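Local coordinates for putative uncharacterized protein (Chaetomium thermophilum, PDB 4XRI) that probably serves as an importin-beta transport receptor, a flexible HEAT-repeat protein that carries cargo into the nucleus and is thought to bind a small GTPase, at residues E730-Q741 and V786-I794; I757-M768 and L797-S808. The protein carries 2 engineered substitutions. All coordinates share one frame; numbering follows the deposited sequence.

In the fold
Both contacts lie in the C-terminal part of the all-helical chain, inside the importin beta-1-like repeat region, with centres about 18 Å apart. Along the chain their segments alternate: 730-741, then 757-768, then 786-794, then 797-808. Helix 754-780 follows helix 730-743, and helix 791-802 serves both contacts, its start facing 730-741 in contact 1 and its end facing 757-768 in contact 2. The two contacts also touch directly, Leu740 CD2 packing 4.0 Å from Ile767 CG2. Helices 730-743, 754-780 and 791-802 are thereby packed against one another, the neighbour-to-neighbour stacking from which a HEAT-repeat solenoid is built.

Contact 1: E730-Q741 and V786-I794; sequences ETYLTIVAQVLQ and VLQPYVESI
Tyr790 lays its ring against helix 730-741 and buries more surface than any other residue here. Its CG stands anti to the carbonyl carbon (chi1 -58°), which directs the ring toward the helix. Ala737 CB sits over one face, offset toward the rim, in a CH-pi contact 3.6 Å from the centroid of the Tyr790 ring and 16° off the ring normal. Leu733 passes the ring in the opposite direction, its CG 3.9 Å from Tyr790 CE2, while its CD2 reaches on to Val786, 4.0 Å from CG2 and 3.7 Å from the backbone O of that valine. Gln741 approaches the ring from its edge, with NE2 in the ring plane 3.8 Å from Tyr790 CD1. The same amide nitrogen gives a weak, fairly straight hydrogen bond to Ser793 OG (3.4 Å, 163°). Ser793 OG in turn donates to Tyr790 O, which also accepts from Ile794 N, so the serine hydroxyl is held by the backbone three residues before it. At the far end of the ring, one water joins Tyr790 OH to Thr734 O, donating to the carbonyl at 2.7 Å. Glu730 brings OE2 beside Val786 CG2, but its carboxylate forms a salt bridge with Lys783. Trp771 of helix 754-780 also touches Tyr790. The chemistry implies an interface held mainly by apolar packing on a tyrosine: its hydroxyl is linked by water, and the one direct hydrogen bond between the segments is weak.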
loop_
_atom_site.group_PDB
_atom_site.type_symbol
_atom_site.label_atom_id
_atom_site.label_comp_id
_atom_site.label_asym_id
_atom_site.label_seq_id
_atom_site.Cartn_x
_atom_site.Cartn_y
_atom_site.Cartn_z
ATOM N N GLU A 730 5.923 -6.875 -40.124
ATOM C CA GLU A 730 5.609 -5.812 -41.077
ATOM C C GLU A 730 4.097 -5.716 -41.281
ATOM O O GLU A 730 3.556 -4.639 -41.538
ATOM C CB GLU A 730 6.311 -6.044 -42.420
ATOM C CG GLU A 730 6.072 -4.928 -43.424
ATOM C CD GLU A 730 6.786 -5.150 -44.745
ATOM O OE1 GLU A 730 7.352 -6.245 -44.948
ATOM O OE2 GLU A 730 6.778 -4.221 -45.581
ATOM N N THR A 731 3.423 -6.852 -41.137
ATOM C CA THR A 731 1.969 -6.918 -41.215
ATOM C C THR A 731 1.301 -6.013 -40.175
ATOM O O THR A 731 0.221 -5.471 -40.412
ATOM C CB THR A 731 1.480 -8.375 -41.034
ATOM O OG1 THR A 731 1.960 -9.176 -42.122
ATOM C CG2 THR A 731 -0.042 -8.455 -40.992
ATOM N N TYR A 732 1.961 -5.827 -39.034
ATOM C CA TYR A 732 1.375 -5.061 -37.935
ATOM C C TYR A 732 2.015 -3.694 -37.733
ATOM O O TYR A 732 1.584 -2.927 -36.874
ATOM C CB TYR A 732 1.476 -5.852 -36.630
ATOM C CG TYR A 732 0.957 -7.262 -36.748
ATOM C CD1 TYR A 732 -0.406 -7.517 -36.799
ATOM C CD2 TYR A 732 1.831 -8.340 -36.819
ATOM C CE1 TYR A 732 -0.885 -8.804 -36.915
ATOM C CE2 TYR A 732 1.359 -9.632 -36.934
ATOM C CZ TYR A 732 0.001 -9.855 -36.984
ATOM O OH TYR A 732 -0.469 -11.137 -37.102
ATOM N N LEU A 733 3.032 -3.388 -38.531
ATOM C CA LEU A 733 3.843 -2.195 -38.304
ATOM C C LEU A 733 3.046 -0.897 -38.395
ATOM O O LEU A 733 3.192 -0.022 -37.546
ATOM C CB LEU A 733 5.008 -2.139 -39.293
ATOM C CG LEU A 733 5.931 -0.934 -39.096
ATOM C CD1 LEU A 733 6.464 -0.900 -37.666
ATOM C CD2 LEU A 733 7.074 -0.952 -40.097
ATOM N N THR A 734 2.208 -0.774 -39.421
ATOM C CA THR A 734 1.415 0.437 -39.606
ATOM C C THR A 734 0.545 0.730 -38.386
ATOM O O THR A 734 0.556 1.841 -37.854
ATOM C CB THR A 734 0.512 0.342 -40.849
ATOM O OG1 THR A 734 1.327 0.222 -42.020
ATOM C CG2 THR A 734 -0.355 1.585 -40.967
ATOM N N ILE A 735 -0.202 -0.278 -37.950
ATOM C CA ILE A 735 -1.090 -0.147 -36.801
ATOM C C ILE A 735 -0.330 0.108 -35.501
ATOM O O ILE A 735 -0.650 1.031 -34.755
ATOM C CB ILE A 735 -1.957 -1.406 -36.623
ATOM C CG1 ILE A 735 -2.987 -1.509 -37.747
ATOM C CG2 ILE A 735 -2.650 -1.386 -35.268
ATOM C CD1 ILE A 735 -3.748 -2.816 -37.737
ATOM N N VAL A 736 0.679 -0.715 -35.233
ATOM C CA VAL A 736 1.414 -0.642 -33.972
ATOM C C VAL A 736 2.188 0.669 -33.830
ATOM O O VAL A 736 2.212 1.270 -32.752
ATOM C CB VAL A 736 2.389 -1.831 -33.831
ATOM C CG1 VAL A 736 3.305 -1.644 -32.634
ATOM C CG2 VAL A 736 1.613 -3.137 -33.709
ATOM N N ALA A 737 2.812 1.110 -34.919
ATOM C CA ALA A 737 3.528 2.384 -34.922
ATOM C C ALA A 737 2.575 3.526 -34.601
ATOM O O ALA A 737 2.916 4.457 -33.874
ATOM C CB ALA A 737 4.204 2.619 -36.267
ATOM N N GLN A 738 1.372 3.430 -35.154
ATOM C CA GLN A 738 0.294 4.371 -34.890
ATOM C C GLN A 738 -0.019 4.429 -33.395
ATOM O O GLN A 738 -0.136 5.507 -32.815
ATOM C CB GLN A 738 -0.947 3.969 -35.694
ATOM C CG GLN A 738 -2.147 4.870 -35.545
ATOM C CD GLN A 738 -3.253 4.510 -36.529
ATOM O OE1 GLN A 738 -3.046 4.516 -37.744
ATOM N NE2 GLN A 738 -4.425 4.185 -36.007
ATOM N N VAL A 739 -0.145 3.257 -32.783
ATOM C CA VAL A 739 -0.427 3.142 -31.357
ATOM C C VAL A 739 0.725 3.682 -30.512
ATOM O O VAL A 739 0.509 4.422 -29.547
ATOM C CB VAL A 739 -0.700 1.679 -30.964
ATOM C CG1 VAL A 739 -0.828 1.548 -29.455
ATOM C CG2 VAL A 739 -1.944 1.165 -31.668
ATOM N N LEU A 740 1.946 3.310 -30.883
ATOM C CA LEU A 740 3.139 3.752 -30.164
ATOM C C LEU A 740 3.274 5.271 -30.161
ATOM O O LEU A 740 3.633 5.869 -29.147
ATOM C CB LEU A 740 4.395 3.124 -30.773
ATOM C CG LEU A 740 4.562 1.604 -30.685
ATOM C CD1 LEU A 740 5.777 1.117 -31.455
ATOM C CD2 LEU A 740 4.642 1.183 -29.227
ATOM N N GLN A 741 2.983 5.886 -31.303
ATOM C CA GLN A 741 3.079 7.335 -31.442
ATOM C C GLN A 741 2.040 8.045 -30.582
ATOM O O GLN A 741 2.330 9.069 -29.965
ATOM C CB GLN A 741 2.920 7.745 -32.909
ATOM C CG GLN A 741 4.120 7.396 -33.771
ATOM C CD GLN A 741 3.878 7.640 -35.250
ATOM O OE1 GLN A 741 2.765 7.471 -35.748
ATOM N NE2 GLN A 741 4.925 8.050 -35.958
ATOM N N VAL A 786 11.366 0.131 -44.470
ATOM C CA VAL A 786 9.971 0.307 -44.094
ATOM C C VAL A 786 9.848 0.864 -42.670
ATOM O O VAL A 786 8.817 1.422 -42.286
ATOM C CB VAL A 786 9.181 -1.015 -44.221
ATOM C CG1 VAL A 786 9.649 -2.038 -43.217
ATOM C CG2 VAL A 786 7.739 -0.766 -44.017
ATOM N N LEU A 787 10.917 0.739 -41.895
ATOM C CA LEU A 787 10.930 1.267 -40.534
ATOM C C LEU A 787 11.301 2.750 -40.518
ATOM O O LEU A 787 10.836 3.505 -39.661
ATOM C CB LEU A 787 11.904 0.474 -39.662
ATOM C CG LEU A 787 12.176 1.027 -38.263
ATOM C CD1 LEU A 787 10.923 0.975 -37.397
ATOM C CD2 LEU A 787 13.326 0.285 -37.605
ATOM N N GLN A 788 12.115 3.156 -41.490
ATOM C CA GLN A 788 12.656 4.520 -41.589
ATOM C C GLN A 788 11.681 5.682 -41.309
ATOM O O GLN A 788 12.055 6.637 -40.628
ATOM C CB GLN A 788 13.274 4.713 -42.979
ATOM C CG GLN A 788 13.245 6.142 -43.509
ATOM C CD GLN A 788 14.267 7.042 -42.845
ATOM O OE1 GLN A 788 15.398 6.631 -42.582
ATOM N NE2 GLN A 788 13.872 8.282 -42.571
ATOM N N PRO A 789 10.434 5.621 -41.828
ATOM C CA PRO A 789 9.538 6.757 -41.565
ATOM C C PRO A 789 9.182 7.000 -40.093
ATOM O O PRO A 789 8.665 8.070 -39.772
ATOM C CB PRO A 789 8.273 6.387 -42.355
ATOM C CG PRO A 789 8.760 5.524 -43.447
ATOM C CD PRO A 789 9.856 4.713 -42.838
ATOM N N TYR A 790 9.449 6.036 -39.219
ATOM C CA TYR A 790 9.033 6.147 -37.824
ATOM C C TYR A 790 10.180 6.528 -36.897
ATOM O O TYR A 790 9.971 6.781 -35.711
ATOM C CB TYR A 790 8.413 4.832 -37.356
ATOM C CG TYR A 790 7.227 4.405 -38.186
ATOM C CD1 TYR A 790 6.039 5.121 -38.146
ATOM C CD2 TYR A 790 7.295 3.290 -39.014
ATOM C CE1 TYR A 790 4.950 4.743 -38.905
ATOM C CE2 TYR A 790 6.207 2.902 -39.776
ATOM C CZ TYR A 790 5.039 3.632 -39.716
ATOM O OH TYR A 790 3.955 3.250 -40.471
ATOM N N VAL A 791 11.386 6.573 -37.450
ATOM C CA VAL A 791 12.589 6.837 -36.669
ATOM C C VAL A 791 12.553 8.211 -36.000
ATOM O O VAL A 791 12.982 8.362 -34.856
ATOM C CB VAL A 791 13.848 6.722 -37.554
ATOM C CG1 VAL A 791 15.088 7.163 -36.799
ATOM C CG2 VAL A 791 14.009 5.292 -38.043
ATOM N N GLU A 792 12.027 9.206 -36.709
ATOM C CA GLU A 792 11.945 10.559 -36.165
ATOM C C GLU A 792 11.082 10.610 -34.906
ATOM O O GLU A 792 11.420 11.292 -33.938
ATOM C CB GLU A 792 11.395 11.533 -37.210
ATOM C CG GLU A 792 11.260 12.961 -36.695
ATOM C CD GLU A 792 10.973 13.964 -37.796
ATOM O OE1 GLU A 792 10.763 13.540 -38.953
ATOM O OE2 GLU A 792 10.963 15.179 -37.505
ATOM N N SER A 793 9.971 9.881 -34.922
ATOM C CA SER A 793 9.070 9.838 -33.774
ATOM C C SER A 793 9.721 9.128 -32.592
ATOM O O SER A 793 9.399 9.403 -31.437
ATOM C CB SER A 793 7.761 9.143 -34.145
ATOM O OG SER A 793 7.987 7.783 -34.475
ATOM N N ILE A 794 10.640 8.212 -32.883
ATOM C CA ILE A 794 11.356 7.504 -31.830
ATOM C C ILE A 794 12.316 8.449 -31.112
ATOM O O ILE A 794 12.379 8.467 -29.882
ATOM C CB ILE A 794 12.140 6.302 -32.384
ATOM C CG1 ILE A 794 11.189 5.304 -33.048
ATOM C CG2 ILE A 794 12.928 5.623 -31.272
ATOM C CD1 ILE A 794 11.887 4.087 -33.616
HETATM O O HOH W 1 1.338 4.174 -38.992
#

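Contact 2: I757-M768 and L797-S808; sequences IDYVISLREGIM and LLNSIANDPNRS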
loop_
_atom_site.group_PDB
_atom_site.type_symbol
_atom_site.label_atom_id
_atom_site.label_comp_id
_atom_site.label_asym_id
_atom_site.label_seq_id
_atom_site.Cartn_x
_atom_site.Cartn_y
_atom_site.Cartn_z
ATOM N N ILE A 757 1.813 9.861 -13.057
ATOM C CA ILE A 757 3.235 9.990 -13.351
ATOM C C ILE A 757 3.871 8.610 -13.471
ATOM O O ILE A 757 4.614 8.333 -14.413
ATOM C CB ILE A 757 3.966 10.801 -12.264
ATOM C CG1 ILE A 757 3.594 12.282 -12.364
ATOM C CG2 ILE A 757 5.473 10.626 -12.386
ATOM C CD1 ILE A 757 4.021 13.097 -11.163
ATOM N N ASP A 758 3.558 7.744 -12.513
ATOM C CA ASP A 758 4.043 6.371 -12.531
ATOM C C ASP A 758 3.518 5.611 -13.742
ATOM O O ASP A 758 4.255 4.848 -14.367
ATOM C CB ASP A 758 3.646 5.642 -11.245
ATOM C CG ASP A 758 4.461 6.088 -10.049
ATOM O OD1 ASP A 758 5.602 6.559 -10.247
ATOM O OD2 ASP A 758 3.962 5.964 -8.912
ATOM N N TYR A 759 2.244 5.818 -14.064
ATOM C CA TYR A 759 1.630 5.140 -15.202
ATOM C C TYR A 759 2.345 5.475 -16.507
ATOM O O TYR A 759 2.595 4.595 -17.333
ATOM C CB TYR A 759 0.150 5.501 -15.319
ATOM C CG TYR A 759 -0.495 4.939 -16.568
ATOM C CD1 TYR A 759 -0.712 5.738 -17.685
ATOM C CD2 TYR A 759 -0.870 3.602 -16.636
ATOM C CE1 TYR A 759 -1.291 5.224 -18.830
ATOM C CE2 TYR A 759 -1.452 3.080 -17.777
ATOM C CZ TYR A 759 -1.660 3.896 -18.869
ATOM O OH TYR A 759 -2.237 3.381 -20.005
ATOM N N VAL A 760 2.675 6.750 -16.684
ATOM C CA VAL A 760 3.323 7.219 -17.904
ATOM C C VAL A 760 4.763 6.716 -17.994
ATOM O O VAL A 760 5.241 6.369 -19.075
ATOM C CB VAL A 760 3.296 8.762 -17.986
ATOM C CG1 VAL A 760 4.186 9.268 -19.114
ATOM C CG2 VAL A 760 1.866 9.253 -18.169
ATOM N N ILE A 761 5.450 6.671 -16.856
ATOM C CA ILE A 761 6.785 6.084 -16.805
ATOM C C ILE A 761 6.717 4.620 -17.225
ATOM O O ILE A 761 7.508 4.155 -18.045
ATOM C CB ILE A 761 7.409 6.180 -15.402
ATOM C CG1 ILE A 761 7.743 7.631 -15.057
ATOM C CG2 ILE A 761 8.665 5.324 -15.317
ATOM C CD1 ILE A 761 8.361 7.792 -13.687
ATOM N N SER A 762 5.751 3.902 -16.663
ATOM C CA SER A 762 5.539 2.505 -17.009
ATOM C C SER A 762 5.161 2.349 -18.478
ATOM O O SER A 762 5.637 1.438 -19.156
ATOM C CB SER A 762 4.453 1.895 -16.125
ATOM O OG SER A 762 4.156 0.571 -16.531
ATOM N N LEU A 763 4.293 3.235 -18.955
ATOM C CA LEU A 763 3.834 3.201 -20.338
ATOM C C LEU A 763 4.999 3.362 -21.307
ATOM O O LEU A 763 5.117 2.626 -22.289
ATOM C CB LEU A 763 2.796 4.298 -20.582
ATOM C CG LEU A 763 2.234 4.417 -21.999
ATOM C CD1 LEU A 763 1.452 3.170 -22.365
ATOM C CD2 LEU A 763 1.359 5.654 -22.117
ATOM N N ARG A 764 5.863 4.327 -21.018
ATOM C CA ARG A 764 6.983 4.641 -21.896
ATOM C C ARG A 764 8.063 3.568 -21.836
ATOM O O ARG A 764 8.829 3.398 -22.784
ATOM C CB ARG A 764 7.558 6.011 -21.545
ATOM C CG ARG A 764 6.602 7.146 -21.897
ATOM C CD ARG A 764 7.207 8.517 -21.667
ATOM N NE ARG A 764 6.435 9.545 -22.362
ATOM C CZ ARG A 764 6.852 10.791 -22.564
ATOM N NH1 ARG A 764 6.083 11.651 -23.218
ATOM N NH2 ARG A 764 8.038 11.174 -22.115
ATOM N N GLU A 765 8.117 2.842 -20.723
ATOM C CA GLU A 765 8.917 1.625 -20.657
ATOM C C GLU A 765 8.403 0.651 -21.707
ATOM O O GLU A 765 9.178 0.058 -22.460
ATOM C CB GLU A 765 8.854 0.987 -19.266
ATOM C CG GLU A 765 9.654 1.704 -18.198
ATOM C CD GLU A 765 9.554 1.014 -16.850
ATOM O OE1 GLU A 765 9.232 -0.194 -16.822
ATOM O OE2 GLU A 765 9.788 1.679 -15.820
ATOM N N GLY A 766 7.082 0.504 -21.747
ATOM C CA GLY A 766 6.419 -0.354 -22.708
ATOM C C GLY A 766 6.680 0.071 -24.138
ATOM O O GLY A 766 7.031 -0.760 -24.975
ATOM N N ILE A 767 6.517 1.362 -24.416
ATOM C CA ILE A 767 6.757 1.894 -25.755
ATOM C C ILE A 767 8.178 1.608 -26.224
ATOM O O ILE A 767 8.396 1.145 -27.343
ATOM C CB ILE A 767 6.532 3.417 -25.826
ATOM C CG1 ILE A 767 5.135 3.794 -25.334
ATOM C CG2 ILE A 767 6.740 3.903 -27.248
ATOM C CD1 ILE A 767 4.898 5.290 -25.273
ATOM N N MET A 768 9.140 1.881 -25.351
ATOM C CA MET A 768 10.549 1.698 -25.679
ATOM C C MET A 768 10.877 0.230 -25.929
ATOM O O MET A 768 11.639 -0.097 -26.837
ATOM C CB MET A 768 11.429 2.254 -24.562
ATOM C CG MET A 768 12.786 2.738 -25.027
ATOM S SD MET A 768 12.673 3.943 -26.359
ATOM C CE MET A 768 11.577 5.152 -25.640
ATOM N N LEU A 797 10.427 10.880 -28.791
ATOM C CA LEU A 797 10.117 10.307 -27.488
ATOM C C LEU A 797 11.355 10.230 -26.605
ATOM O O LEU A 797 11.298 10.550 -25.418
ATOM C CB LEU A 797 9.504 8.918 -27.650
ATOM C CG LEU A 797 9.284 8.127 -26.360
ATOM C CD1 LEU A 797 8.440 8.917 -25.369
ATOM C CD2 LEU A 797 8.623 6.814 -26.687
ATOM N N LEU A 798 12.469 9.798 -27.193
ATOM C CA LEU A 798 13.749 9.753 -26.490
ATOM C C LEU A 798 14.076 11.102 -25.860
ATOM O O LEU A 798 14.513 11.177 -24.712
ATOM C CB LEU A 798 14.875 9.337 -27.442
ATOM C CG LEU A 798 14.977 7.861 -27.825
ATOM C CD1 LEU A 798 16.033 7.678 -28.912
ATOM C CD2 LEU A 798 15.315 7.018 -26.609
ATOM N N ASN A 799 13.847 12.167 -26.621
ATOM C CA ASN A 799 14.083 13.520 -26.139
ATOM C C ASN A 799 13.110 13.917 -25.038
ATOM O O ASN A 799 13.488 14.587 -24.076
ATOM C CB ASN A 799 13.997 14.516 -27.296
ATOM C CG ASN A 799 14.225 15.945 -26.851
ATOM O OD1 ASN A 799 15.338 16.320 -26.479
ATOM N ND2 ASN A 799 13.172 16.753 -26.887
ATOM N N SER A 800 11.856 13.500 -25.183
ATOM C CA SER A 800 10.832 13.791 -24.188
ATOM C C SER A 800 11.185 13.142 -22.856
ATOM O O SER A 800 11.009 13.738 -21.792
ATOM C CB SER A 800 9.464 13.307 -24.669
ATOM O OG SER A 800 8.441 13.696 -23.770
ATOM N N ILE A 801 11.689 11.916 -22.930
ATOM C CA ILE A 801 12.125 11.179 -21.751
ATOM C C ILE A 801 13.326 11.861 -21.102
ATOM O O ILE A 801 13.415 11.960 -19.876
ATOM C CB ILE A 801 12.489 9.728 -22.112
ATOM C CG1 ILE A 801 11.252 8.986 -22.623
ATOM C CG2 ILE A 801 13.089 9.005 -20.916
ATOM C CD1 ILE A 801 11.556 7.606 -23.136
ATOM N N ALA A 802 14.242 12.338 -21.937
ATOM C CA ALA A 802 15.445 13.006 -21.456
ATOM C C ALA A 802 15.110 14.310 -20.738
ATOM O O ALA A 802 15.758 14.670 -19.756
ATOM C CB ALA A 802 16.402 13.267 -22.609
ATOM N N ASN A 803 14.090 15.011 -21.226
ATOM C CA ASN A 803 13.713 16.302 -20.659
ATOM C C ASN A 803 12.734 16.183 -19.495
ATOM O O ASN A 803 12.311 17.188 -18.927
ATOM C CB ASN A 803 13.111 17.198 -21.742
ATOM C CG ASN A 803 14.099 17.519 -22.849
ATOM O OD1 ASN A 803 15.312 17.484 -22.644
ATOM N ND2 ASN A 803 13.582 17.838 -24.031
ATOM N N ASP A 804 12.378 14.952 -19.144
ATOM C CA ASP A 804 11.456 14.710 -18.039
ATOM C C ASP A 804 12.193 14.089 -16.859
ATOM O O ASP A 804 12.632 12.943 -16.936
ATOM C CB ASP A 804 10.306 13.801 -18.487
ATOM C CG ASP A 804 9.176 13.727 -17.468
ATOM O OD1 ASP A 804 9.369 14.144 -16.306
ATOM O OD2 ASP A 804 8.086 13.238 -17.835
ATOM N N PRO A 805 12.318 14.846 -15.754
ATOM C CA PRO A 805 13.008 14.407 -14.535
ATOM C C PRO A 805 12.319 13.228 -13.851
ATOM O O PRO A 805 12.891 12.618 -12.951
ATOM C CB PRO A 805 12.972 15.654 -13.643
ATOM C CG PRO A 805 11.807 16.436 -14.138
ATOM C CD PRO A 805 11.775 16.208 -15.618
ATOM N N ASN A 806 11.097 12.923 -14.271
ATOM C CA ASN A 806 10.401 11.734 -13.798
ATOM C C ASN A 806 10.747 10.532 -14.668
ATOM O O ASN A 806 10.441 10.509 -15.860
ATOM C CB ASN A 806 8.890 11.963 -13.786
ATOM C CG ASN A 806 8.476 13.058 -12.826
ATOM O OD1 ASN A 806 8.970 13.134 -11.704
ATOM N ND2 ASN A 806 7.567 13.919 -13.268
ATOM N N ARG A 807 11.389 9.536 -14.069
ATOM C CA ARG A 807 11.863 8.381 -14.821
ATOM C C ARG A 807 12.116 7.178 -13.926
ATOM O O ARG A 807 12.075 7.280 -12.701
ATOM C CB ARG A 807 13.141 8.740 -15.584
ATOM C CG ARG A 807 14.161 9.499 -14.746
ATOM C CD ARG A 807 14.431 10.878 -15.325
ATOM N NE ARG A 807 15.667 10.922 -16.103
ATOM C CZ ARG A 807 15.840 11.660 -17.195
ATOM N NH1 ARG A 807 17.002 11.641 -17.832
ATOM N NH2 ARG A 807 14.852 12.415 -17.653
ATOM N N SER A 808 12.369 6.035 -14.553
ATOM C CA SER A 808 12.778 4.837 -13.840
ATOM C C SER A 808 14.074 4.321 -14.443
ATOM O O SER A 808 14.443 4.712 -15.551
ATOM C CB SER A 808 11.694 3.759 -13.898
ATOM O OG SER A 808 11.532 3.267 -15.216
#
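Helices 757-768 and 797-802 run roughly antiparallel, at 148° between their directions and with their axes 11.8 Å apart at closest approach, and the chain beyond 802 turns back until Arg807 lies near Ile761. Arg764 buries the most surface, extended from CG to NE across the gap. Leu797 CD1 lies over one face of its guanidinium, 3.7 Å from Arg764 NE, and NH2 donates to Ser800 OG at 3.0 Å, the oxygen tilted 17° out of the guanidinium plane. Arg764 NH1 bonds to the backbone O of Ala744, so the group spans two parts of the fold. With an alanine here, Ser800 OG and the Ala744 carbonyl would probably lose this donor, and the Leu797 methyl the flat surface it packs on. One turn further along the helix, Met768 bends at chi2 and chi3 (both 54°), bringing CE tip to tip with Ile801 CD1 and 3.5 Å from Leu797 CD2, which also meets Ile767 CG2. At the other end Ile761 CD1 packs 3.5 Å from Arg807 N. Ser808 OG donates to Glu765 OE2, a modelled bond of doubtful length. In this link into helix 809-825, Asp804 OD1 accepts from Asn806 N at 2.9 Å, an Asx turn, and Ser808 is the N-cap, its OG capping Leu811 N. The antiparallel helix packing is typical of HEAT-repeat solenoids such as importin beta.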